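Local atomic coordinates of CRISPR-associated endonuclease C2c1 (Alicyclobacillus acidoterrestris, PDB entry 5U31), a protein that cuts double-stranded DNA under the direction of a guide RNA, using a RuvC nuclease domain to defend the bacterium against invading genetic elements. Residues A[568-572]-A[817-821]; A[894-899]-A[985-989]; A[992-997]-A[1021-1026]. The protein carries 3 engineered substitutions. One frame throughout, in Å; residues are numbered along the deposited sequence.

Contact 1. Residues A[568-572]-A[817-821]. Engineered in segment 568-572: Ala571 (natural residue Asp). With nucleotides of chain B.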
loop_
_atom_site.group_PDB
_atom_site.type_symbol
_atom_site.label_atom_id
_atom_site.label_comp_id
_atom_site.label_asym_id
_atom_site.label_seq_id
_atom_site.Cartn_x
_atom_site.Cartn_y
_atom_site.Cartn_z
HETATM N N MSE A 568 -19.687 -5.600 11.745
HETATM C CA MSE A 568 -18.523 -5.473 12.607
HETATM C C MSE A 568 -17.641 -4.322 12.144
HETATM O O MSE A 568 -17.200 -4.298 10.998
HETATM C CB MSE A 568 -17.723 -6.771 12.631
HETATM C CG MSE A 568 -16.604 -6.762 13.647
HETATM SE SE MSE A 568 -15.458 -8.323 13.501
HETATM C CE MSE A 568 -14.648 -7.911 11.780
ATOM N N SER A 569 -17.393 -3.363 13.029
ATOM C CA SER A 569 -16.514 -2.249 12.709
ATOM C C SER A 569 -15.116 -2.549 13.225
ATOM O O SER A 569 -14.951 -3.188 14.267
ATOM C CB SER A 569 -17.035 -0.941 13.303
ATOM O OG SER A 569 -17.256 -1.064 14.693
ATOM N N VAL A 570 -14.111 -2.099 12.482
ATOM C CA VAL A 570 -12.724 -2.453 12.748
ATOM C C VAL A 570 -11.889 -1.185 12.767
ATOM O O VAL A 570 -11.922 -0.401 11.814
ATOM C CB VAL A 570 -12.176 -3.434 11.695
ATOM C CG1 VAL A 570 -10.737 -3.802 12.012
ATOM C CG2 VAL A 570 -13.047 -4.666 11.615
ATOM N N ALA A 571 -11.130 -0.994 13.841
ATOM C CA ALA A 571 -10.213 0.133 13.978
ATOM C C ALA A 571 -8.789 -0.404 13.899
ATOM O O ALA A 571 -8.257 -0.925 14.882
ATOM C CB ALA A 571 -10.455 0.881 15.283
ATOM N N LEU A 572 -8.174 -0.276 12.724
ATOM C CA LEU A 572 -6.792 -0.696 12.556
ATOM C C LEU A 572 -5.857 0.218 13.336
ATOM O O LEU A 572 -6.090 1.425 13.465
ATOM C CB LEU A 572 -6.402 -0.687 11.080
ATOM C CG LEU A 572 -7.232 -1.563 10.143
ATOM C CD1 LEU A 572 -6.843 -1.304 8.696
ATOM C CD2 LEU A 572 -7.068 -3.033 10.501
ATOM N N ILE A 817 -9.407 -10.902 11.263
ATOM C CA ILE A 817 -10.585 -10.053 11.130
ATOM C C ILE A 817 -11.746 -10.845 10.545
ATOM O O ILE A 817 -12.892 -10.725 10.993
ATOM C CB ILE A 817 -10.255 -8.814 10.279
ATOM C CG1 ILE A 817 -9.146 -7.987 10.938
ATOM C CG2 ILE A 817 -11.499 -7.974 10.065
ATOM C CD1 ILE A 817 -8.622 -6.853 10.071
ATOM N N ILE A 818 -11.462 -11.691 9.555
ATOM C CA ILE A 818 -12.526 -12.422 8.879
ATOM C C ILE A 818 -13.055 -13.540 9.763
ATOM O O ILE A 818 -14.271 -13.743 9.870
ATOM C CB ILE A 818 -12.018 -12.943 7.526
ATOM C CG1 ILE A 818 -11.850 -11.764 6.579
ATOM C CG2 ILE A 818 -12.961 -13.981 6.939
ATOM C CD1 ILE A 818 -11.595 -12.167 5.194
HETATM N N MSE A 819 -12.166 -14.270 10.418
HETATM C CA MSE A 819 -12.590 -15.313 11.336
HETATM C C MSE A 819 -13.476 -14.777 12.463
HETATM O O MSE A 819 -14.444 -15.426 12.855
HETATM C CB MSE A 819 -11.371 -16.021 11.904
HETATM C CG MSE A 819 -10.706 -16.914 10.882
HETATM SE SE MSE A 819 -11.955 -18.244 10.187
HETATM C CE MSE A 819 -11.122 -18.499 8.434
ATOM N N GLU A 820 -13.147 -13.584 12.967
ATOM C CA GLU A 820 -13.989 -12.949 13.976
ATOM C C GLU A 820 -15.317 -12.496 13.386
ATOM O O GLU A 820 -16.373 -12.674 14.006
ATOM C CB GLU A 820 -13.254 -11.766 14.606
ATOM C CG GLU A 820 -12.747 -12.033 16.014
ATOM C CD GLU A 820 -13.814 -11.839 17.069
ATOM O OE1 GLU A 820 -14.749 -11.054 16.825
ATOM O OE2 GLU A 820 -13.727 -12.473 18.138
ATOM N N ALA A 821 -15.285 -11.905 12.188
ATOM C CA ALA A 821 -16.520 -11.472 11.544
ATOM C C ALA A 821 -17.467 -12.644 11.322
ATOM O O ALA A 821 -18.674 -12.533 11.566
ATOM C CB ALA A 821 -16.205 -10.773 10.222
ATOM P P G B 9 -18.081 -13.685 25.632
ATOM O OP1 G B 9 -18.468 -14.497 24.452
ATOM O OP2 G B 9 -18.958 -13.650 26.831
ATOM O "O5'" G B 9 -16.636 -14.161 26.100
ATOM C "C5'" G B 9 -15.599 -14.419 25.159
ATOM C "C4'" G B 9 -14.271 -14.582 25.858
ATOM O "O4'" G B 9 -13.272 -15.090 24.929
ATOM C "C3'" G B 9 -13.688 -13.305 26.465
ATOM O "O3'" G B 9 -13.106 -13.603 27.728
ATOM C "C2'" G B 9 -12.589 -12.926 25.477
ATOM O "O2'" G B 9 -11.535 -12.168 26.029
ATOM C "C1'" G B 9 -12.111 -14.295 25.016
ATOM N N9 G B 9 -11.433 -14.281 23.720
ATOM C C8 G B 9 -10.124 -14.633 23.494
ATOM N N7 G B 9 -9.770 -14.507 22.248
ATOM C C5 G B 9 -10.912 -14.034 21.616
ATOM C C6 G B 9 -11.131 -13.710 20.255
ATOM O O6 G B 9 -10.337 -13.778 19.310
ATOM N N1 G B 9 -12.428 -13.269 20.036
ATOM C C2 G B 9 -13.397 -13.149 20.996
ATOM N N2 G B 9 -14.583 -12.699 20.560
ATOM N N3 G B 9 -13.211 -13.447 22.273
ATOM C C4 G B 9 -11.951 -13.880 22.509
#

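Contact 2. Residues A[894-899]-A[985-989]. With nucleotides of chain E.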
loop_
_atom_site.group_PDB
_atom_site.type_symbol
_atom_site.label_atom_id
_atom_site.label_comp_id
_atom_site.label_asym_id
_atom_site.label_seq_id
_atom_site.Cartn_x
_atom_site.Cartn_y
_atom_site.Cartn_z
HETATM N N MSE A 894 -16.168 3.618 6.315
HETATM C CA MSE A 894 -16.950 4.725 6.856
HETATM C C MSE A 894 -16.098 5.977 6.980
HETATM O O MSE A 894 -14.913 5.900 7.307
HETATM C CB MSE A 894 -17.534 4.367 8.222
HETATM C CG MSE A 894 -19.050 4.358 8.260
HETATM SE SE MSE A 894 -19.826 6.090 7.856
HETATM C CE MSE A 894 -21.494 5.475 7.061
ATOM N N TYR A 895 -16.719 7.126 6.722
ATOM C CA TYR A 895 -16.050 8.412 6.852
ATOM C C TYR A 895 -15.467 8.566 8.252
ATOM O O TYR A 895 -16.200 8.564 9.245
ATOM C CB TYR A 895 -17.039 9.529 6.549
ATOM C CG TYR A 895 -16.394 10.878 6.430
ATOM C CD1 TYR A 895 -15.687 11.228 5.291
ATOM C CD2 TYR A 895 -16.482 11.801 7.456
ATOM C CE1 TYR A 895 -15.088 12.461 5.175
ATOM C CE2 TYR A 895 -15.887 13.031 7.348
ATOM C CZ TYR A 895 -15.192 13.361 6.207
ATOM O OH TYR A 895 -14.594 14.595 6.093
ATOM N N ALA A 896 -14.145 8.705 8.335
ATOM C CA ALA A 896 -13.430 8.503 9.589
ATOM C C ALA A 896 -12.955 9.793 10.241
ATOM O O ALA A 896 -12.280 9.732 11.274
ATOM C CB ALA A 896 -12.244 7.566 9.367
ATOM N N ALA A 897 -13.276 10.952 9.671
ATOM C CA ALA A 897 -12.764 12.205 10.212
ATOM C C ALA A 897 -13.339 12.445 11.604
ATOM O O ALA A 897 -14.559 12.409 11.799
ATOM C CB ALA A 897 -13.095 13.365 9.280
ATOM N N PHE A 898 -12.452 12.667 12.575
ATOM C CA PHE A 898 -12.798 12.833 13.981
ATOM C C PHE A 898 -13.425 11.590 14.600
ATOM O O PHE A 898 -14.126 11.699 15.605
ATOM C CB PHE A 898 -13.722 14.036 14.184
ATOM C CG PHE A 898 -13.132 15.325 13.710
ATOM C CD1 PHE A 898 -12.226 16.013 14.499
ATOM C CD2 PHE A 898 -13.478 15.847 12.480
ATOM C CE1 PHE A 898 -11.681 17.191 14.071
ATOM C CE2 PHE A 898 -12.932 17.026 12.043
ATOM C CZ PHE A 898 -12.032 17.700 12.839
ATOM N N SER A 899 -13.175 10.403 14.041
ATOM C CA SER A 899 -13.699 9.174 14.633
ATOM C C SER A 899 -13.057 8.867 15.973
ATOM O O SER A 899 -13.668 8.192 16.807
ATOM C CB SER A 899 -13.466 7.987 13.696
ATOM O OG SER A 899 -14.292 8.079 12.557
ATOM N N LEU A 985 -17.553 4.590 14.073
ATOM C CA LEU A 985 -17.894 4.139 12.728
ATOM C C LEU A 985 -19.262 3.473 12.709
ATOM O O LEU A 985 -20.075 3.723 11.812
ATOM C CB LEU A 985 -16.821 3.185 12.204
ATOM C CG LEU A 985 -15.399 3.747 12.153
ATOM C CD1 LEU A 985 -14.463 2.763 11.498
ATOM C CD2 LEU A 985 -15.374 5.067 11.415
ATOM N N GLN A 986 -19.540 2.637 13.706
ATOM C CA GLN A 986 -20.852 2.011 13.795
ATOM C C GLN A 986 -21.944 3.058 13.961
ATOM O O GLN A 986 -22.978 3.009 13.284
ATOM C CB GLN A 986 -20.875 1.024 14.957
ATOM C CG GLN A 986 -21.965 0.001 14.832
ATOM C CD GLN A 986 -21.506 -1.236 14.101
ATOM O OE1 GLN A 986 -22.305 -1.935 13.488
ATOM N NE2 GLN A 986 -20.211 -1.518 14.169
ATOM N N GLN A 987 -21.725 4.028 14.853
ATOM C CA GLN A 987 -22.722 5.066 15.085
ATOM C C GLN A 987 -22.970 5.898 13.833
ATOM O O GLN A 987 -24.098 6.349 13.600
ATOM C CB GLN A 987 -22.283 5.955 16.249
ATOM C CG GLN A 987 -23.304 7.000 16.672
ATOM C CD GLN A 987 -23.168 8.300 15.902
ATOM O OE1 GLN A 987 -22.086 8.639 15.415
ATOM N NE2 GLN A 987 -24.266 9.034 15.785
ATOM N N ARG A 988 -21.938 6.107 13.015
ATOM C CA ARG A 988 -22.103 6.862 11.778
ATOM C C ARG A 988 -22.821 6.061 10.702
ATOM O O ARG A 988 -23.439 6.651 9.811
ATOM C CB ARG A 988 -20.740 7.318 11.264
ATOM C CG ARG A 988 -20.043 8.246 12.218
ATOM C CD ARG A 988 -18.725 8.735 11.688
ATOM N NE ARG A 988 -18.174 9.745 12.583
ATOM C CZ ARG A 988 -17.115 10.492 12.305
ATOM N NH1 ARG A 988 -16.486 10.344 11.148
ATOM N NH2 ARG A 988 -16.690 11.390 13.183
ATOM N N LEU A 989 -22.743 4.731 10.761
ATOM C CA LEU A 989 -23.441 3.900 9.786
ATOM C C LEU A 989 -24.951 4.044 9.929
ATOM O O LEU A 989 -25.654 4.351 8.958
ATOM C CB LEU A 989 -23.025 2.438 9.961
ATOM C CG LEU A 989 -22.890 1.515 8.745
ATOM C CD1 LEU A 989 -23.680 0.236 8.955
ATOM C CD2 LEU A 989 -23.307 2.204 7.469
ATOM P P DT E 3 -6.843 17.433 11.494
ATOM O OP1 DT E 3 -5.599 16.629 11.442
ATOM O OP2 DT E 3 -6.950 18.714 10.758
ATOM O "O5'" DT E 3 -8.059 16.521 11.032
ATOM C "C5'" DT E 3 -9.061 16.183 11.954
ATOM C "C4'" DT E 3 -9.609 14.812 11.647
ATOM O "O4'" DT E 3 -9.804 14.688 10.211
ATOM C "C3'" DT E 3 -8.700 13.661 12.058
ATOM O "O3'" DT E 3 -9.482 12.607 12.616
ATOM C "C2'" DT E 3 -8.031 13.255 10.740
ATOM C "C1'" DT E 3 -9.129 13.550 9.724
ATOM N N1 DT E 3 -8.625 13.862 8.335
ATOM C C2 DT E 3 -9.208 13.247 7.241
ATOM O O2 DT E 3 -10.116 12.438 7.329
ATOM N N3 DT E 3 -8.684 13.613 6.029
ATOM C C4 DT E 3 -7.661 14.515 5.800
ATOM O O4 DT E 3 -7.259 14.778 4.667
ATOM C C5 DT E 3 -7.099 15.125 6.989
ATOM C C7 DT E 3 -5.982 16.121 6.873
ATOM C C6 DT E 3 -7.606 14.772 8.180
ATOM P P DG E 4 -8.951 11.793 13.894
ATOM O OP1 DG E 4 -10.109 11.373 14.705
ATOM O OP2 DG E 4 -7.854 12.560 14.524
ATOM O "O5'" DG E 4 -8.326 10.477 13.258
ATOM C "C5'" DG E 4 -9.168 9.547 12.606
ATOM C "C4'" DG E 4 -8.343 8.623 11.744
ATOM O "O4'" DG E 4 -7.960 9.316 10.541
ATOM C "C3'" DG E 4 -7.040 8.185 12.380
ATOM O "O3'" DG E 4 -7.260 7.010 13.142
ATOM C "C2'" DG E 4 -6.156 7.906 11.171
ATOM C "C1'" DG E 4 -6.672 8.906 10.136
ATOM N N9 DG E 4 -5.830 10.088 9.982
ATOM C C8 DG E 4 -5.031 10.676 10.936
ATOM N N7 DG E 4 -4.389 11.727 10.498
ATOM C C5 DG E 4 -4.789 11.842 9.172
ATOM C C6 DG E 4 -4.426 12.792 8.186
ATOM O O6 DG E 4 -3.653 13.750 8.293
ATOM N N1 DG E 4 -5.063 12.542 6.972
ATOM C C2 DG E 4 -5.940 11.504 6.741
ATOM N N2 DG E 4 -6.458 11.419 5.505
ATOM N N3 DG E 4 -6.288 10.611 7.656
ATOM C C4 DG E 4 -5.675 10.839 8.842
#

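Contact 3. Residues A[992-997]-A[1021-1026]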
loop_
_atom_site.group_PDB
_atom_site.type_symbol
_atom_site.label_atom_id
_atom_site.label_comp_id
_atom_site.label_asym_id
_atom_site.label_seq_id
_atom_site.Cartn_x
_atom_site.Cartn_y
_atom_site.Cartn_z
ATOM N N ASP A 992 -26.520 7.789 9.132
ATOM C CA ASP A 992 -26.167 8.492 7.900
ATOM C C ASP A 992 -25.392 9.770 8.218
ATOM O O ASP A 992 -25.781 10.881 7.854
ATOM C CB ASP A 992 -27.413 8.803 7.066
ATOM C CG ASP A 992 -27.111 8.909 5.586
ATOM O OD1 ASP A 992 -28.001 8.579 4.775
ATOM O OD2 ASP A 992 -25.979 9.299 5.232
ATOM N N PHE A 993 -24.286 9.592 8.927
ATOM C CA PHE A 993 -23.530 10.729 9.426
ATOM C C PHE A 993 -22.889 11.507 8.286
ATOM O O PHE A 993 -22.389 10.930 7.315
ATOM C CB PHE A 993 -22.459 10.251 10.403
ATOM C CG PHE A 993 -21.482 11.312 10.816
ATOM C CD1 PHE A 993 -21.734 12.114 11.914
ATOM C CD2 PHE A 993 -20.293 11.489 10.124
ATOM C CE1 PHE A 993 -20.831 13.081 12.306
ATOM C CE2 PHE A 993 -19.389 12.456 10.509
ATOM C CZ PHE A 993 -19.656 13.251 11.601
ATOM N N ASP A 994 -22.903 12.831 8.415
ATOM C CA ASP A 994 -22.138 13.712 7.548
ATOM C C ASP A 994 -21.313 14.651 8.415
ATOM O O ASP A 994 -21.784 15.114 9.459
ATOM C CB ASP A 994 -23.051 14.516 6.617
ATOM C CG ASP A 994 -22.305 15.092 5.427
ATOM O OD1 ASP A 994 -22.042 14.338 4.464
ATOM O OD2 ASP A 994 -21.975 16.296 5.455
ATOM N N ILE A 995 -20.082 14.929 7.978
ATOM C CA ILE A 995 -19.208 15.835 8.713
ATOM C C ILE A 995 -19.859 17.194 8.947
ATOM O O ILE A 995 -19.551 17.858 9.942
ATOM C CB ILE A 995 -17.856 15.983 7.973
ATOM C CG1 ILE A 995 -16.691 15.753 8.932
ATOM C CG2 ILE A 995 -17.725 17.348 7.315
ATOM C CD1 ILE A 995 -16.661 16.705 10.084
ATOM N N SER A 996 -20.782 17.610 8.075
ATOM C CA SER A 996 -21.440 18.903 8.212
ATOM C C SER A 996 -22.250 19.031 9.496
ATOM O O SER A 996 -22.642 20.150 9.847
ATOM C CB SER A 996 -22.347 19.143 7.010
ATOM O OG SER A 996 -23.346 18.147 6.940
ATOM N N GLN A 997 -22.522 17.926 10.193
ATOM C CA GLN A 997 -23.212 17.979 11.475
ATOM C C GLN A 997 -22.308 18.447 12.607
ATOM O O GLN A 997 -22.809 18.744 13.695
ATOM C CB GLN A 997 -23.778 16.595 11.825
ATOM C CG GLN A 997 -24.587 15.931 10.712
ATOM C CD GLN A 997 -24.879 14.461 10.975
ATOM O OE1 GLN A 997 -24.648 13.951 12.072
ATOM N NE2 GLN A 997 -25.389 13.772 9.960
ATOM N N ARG A 1021 -25.168 17.014 0.963
ATOM C CA ARG A 1021 -25.655 17.061 2.337
ATOM C C ARG A 1021 -25.376 18.406 2.997
ATOM O O ARG A 1021 -26.242 18.943 3.696
ATOM C CB ARG A 1021 -25.035 15.927 3.147
ATOM C CG ARG A 1021 -25.345 14.556 2.583
ATOM C CD ARG A 1021 -25.414 13.524 3.685
ATOM N NE ARG A 1021 -26.492 13.814 4.624
ATOM C CZ ARG A 1021 -26.611 13.234 5.813
ATOM N NH1 ARG A 1021 -25.710 12.345 6.201
ATOM N NH2 ARG A 1021 -27.619 13.548 6.613
ATOM N N THR A 1022 -24.181 18.966 2.789
ATOM C CA THR A 1022 -23.909 20.309 3.291
ATOM C C THR A 1022 -24.825 21.328 2.628
ATOM O O THR A 1022 -25.309 22.260 3.282
ATOM C CB THR A 1022 -22.440 20.680 3.065
ATOM O OG1 THR A 1022 -21.593 19.734 3.732
ATOM C CG2 THR A 1022 -22.146 22.069 3.603
ATOM N N ALA A 1023 -25.092 21.156 1.332
ATOM C CA ALA A 1023 -25.996 22.070 0.643
ATOM C C ALA A 1023 -27.440 21.886 1.095
ATOM O O ALA A 1023 -28.198 22.860 1.144
ATOM C CB ALA A 1023 -25.882 21.883 -0.868
ATOM N N ASP A 1024 -27.838 20.656 1.434
ATOM C CA ASP A 1024 -29.220 20.416 1.837
ATOM C C ASP A 1024 -29.555 21.100 3.151
ATOM O O ASP A 1024 -30.725 21.404 3.408
ATOM C CB ASP A 1024 -29.489 18.918 1.959
ATOM C CG ASP A 1024 -29.880 18.286 0.641
ATOM O OD1 ASP A 1024 -30.501 18.982 -0.191
ATOM O OD2 ASP A 1024 -29.568 17.093 0.439
ATOM N N SER A 1025 -28.557 21.349 3.989
ATOM C CA SER A 1025 -28.790 21.869 5.329
ATOM C C SER A 1025 -28.412 23.331 5.497
ATOM O O SER A 1025 -29.164 24.086 6.117
ATOM C CB SER A 1025 -28.020 21.026 6.353
ATOM O OG SER A 1025 -28.271 19.642 6.169
ATOM N N TYR A 1026 -27.275 23.765 4.949
ATOM C CA TYR A 1026 -26.725 25.077 5.270
ATOM C C TYR A 1026 -26.639 26.022 4.077
ATOM O O TYR A 1026 -26.027 27.090 4.197
ATOM C CB TYR A 1026 -25.338 24.923 5.902
ATOM C CG TYR A 1026 -25.318 24.055 7.141
ATOM C CD1 TYR A 1026 -25.662 24.572 8.383
ATOM C CD2 TYR A 1026 -24.945 22.719 7.067
ATOM C CE1 TYR A 1026 -25.644 23.779 9.518
ATOM C CE2 TYR A 1026 -24.921 21.919 8.195
ATOM C CZ TYR A 1026 -25.271 22.453 9.416
ATOM O OH TYR A 1026 -25.248 21.655 10.537
#

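Contact 1. Residues A[568-572]-A[817-821]
Ile817, near the end of helix 796-822, is met by three residues spaced two apart on strand 566-572: Met568, Val570 and Leu572. The apolar contacts are made by methyl groups. The Met568 chain leaves the strand extended, then bends at chi3 (68°), and this turn lays CE across Ile817, with CE 3.6 Å from its CG2. The same Met568 CE lies 3.6 Å from CB of Ala821, so the methyl sits between residues one helical turn apart. Those two residues are joined by the backbone bond from Ala821 N to Ile817 O (2.9 Å). Farther along the strand Ile817 divides its branches: CG2 also packs on Val570 CG2 at 4.0 Å, while CD1 at the end of the longer branch meets Leu572 CD2 at 4.1 Å.

The segment axes approach to 10.1 Å and run nearly antiparallel, at 154°, as in a helix layered on a sheet. This is the RNase H-like core of RuvC, where 566-572 pairs with 578-587 and, in parallel, with 845-850. Ala571, an engineered replacement of the active-site Asp, and Ser569 alternate with the packed residues and make no contact with 817-821; Ser569 OG bonds instead to Ala982 O of helix 977-990.

Polar contacts belong to Glu820. Its CB is beside Met568 SE, but the chain bends at chi2 (-82°) and carries the carboxylate to G9 of chain B, the guide RNA. OE2 accepts from N2 of that guanine at 2.6 Å and probably also from N1, on the Watson-Crick edge, though its 2.4 Å to N1 is very short and doubtful at this resolution. OE1 forms a salt bridge with Arg617, which probably helps to keep the carboxylate turned toward the base.

Contact 2. Residues A[894-899]-A[985-989]
Met894 on strand 890-895 and Leu985 of helix 977-990 bring their CA atoms within 6.0 Å; a type II beta turn follows from Ala896 to Ser899. The turn is closed by Ser899 N bonding to Ala896 O at 3.0 Å. Met894 lies along the helix, its SE 3.7 Å from Arg988 CB and its CE 3.8 Å from Leu989 CD2. Leu985 CD2 packs against the turn, 3.4 Å from Ser899 OG.

Arg988, extended from CG to NE, drives its guanidinium end-on into the turn. NH1 and NH2 both grip Ala897 O, which lies in the guanidinium plane, with NH2 the nearer at 2.7 Å. NH1 also donates to Tyr895 O at 2.6 Å, though from 39° above that carbonyl's plane. Ser899 OG lies over one guanidinium face.

Beyond the turn, Phe898 N bonds to O3' of DT3 of chain E (3.0 Å), and one face of the Phe898 ring lies against C5' of that nucleotide. Three bonds from one buried cation thus brace the backbone of the DNA-binding turn beside Ala849, an engineered residue at an active-site position, and its charge probably polarises the two carbonyls.

Contact 3. Residues A[992-997]-A[1021-1026]
An Asx turn built on Asp994 faces Arg1021 of helix 1019-1026, where the chain passes from RuvC-III into the Nuc-II domain. Just before it, Asp992, following helix 977-990, has positive phi (52°) in a Schellman motif. In the turn Asp994 OD2 accepts from Ser996 N at 3.2 Å and from Ser996 OG at 2.7 Å. The two donors reach this oxygen from opposite faces of the carboxylate plane. Ser996 OG can do so because it stands between its own backbone N and carbonyl carbon (chi1 61°), pointing back over the turn.

The Asp994 and Arg1021 side chains lie alongside each other, pointing opposite ways. OD1 rests against the arginine's aliphatic part, 3.6 Å from Arg1021 CD, and CB of Asp994 lies over one face of the guanidinium. The bends at chi2 and chi3 take that group on toward Asp992. Asp992 OD2 and Arg1021 NH1 form a salt bridge by charge alone, since the oxygen lies well out of the guanidinium plane; the exact place of NH1 is less sure.

Ser996 packs on the helix further along. Its CB is 3.4 Å from Thr1022 OG1, a hydroxyl whose hydrogen bond goes to Thr1018 O. One turn later the Tyr1026 ring reaches the same serine, CE2 lying 4.0 Å from Ser996 CB.

Contacts 1 and 2 are buried and share the RuvC sheet, whose two faces they use: helix 796-822 covers one in contact 1, helix 977-990 the other in contact 2, with Ser569 of the first packing on Gln986 of the second. Contact 3 is only partly buried, farther from the chain's centre, and follows from the end of helix 977-990 into Nuc-II. The chemistry changes accordingly: methyl-to-methyl packing in contact 1, an arginine holding carbonyls in contact 2, carboxylates beside an arginine in contact 3. Contacts 1 and 2 each touch nucleic acid, guide RNA and DNA respectively. Residues 894-899 and 992-997 meet directly through Phe898 on Ile995, and Arg988 makes a cation-pi contact with Phe993.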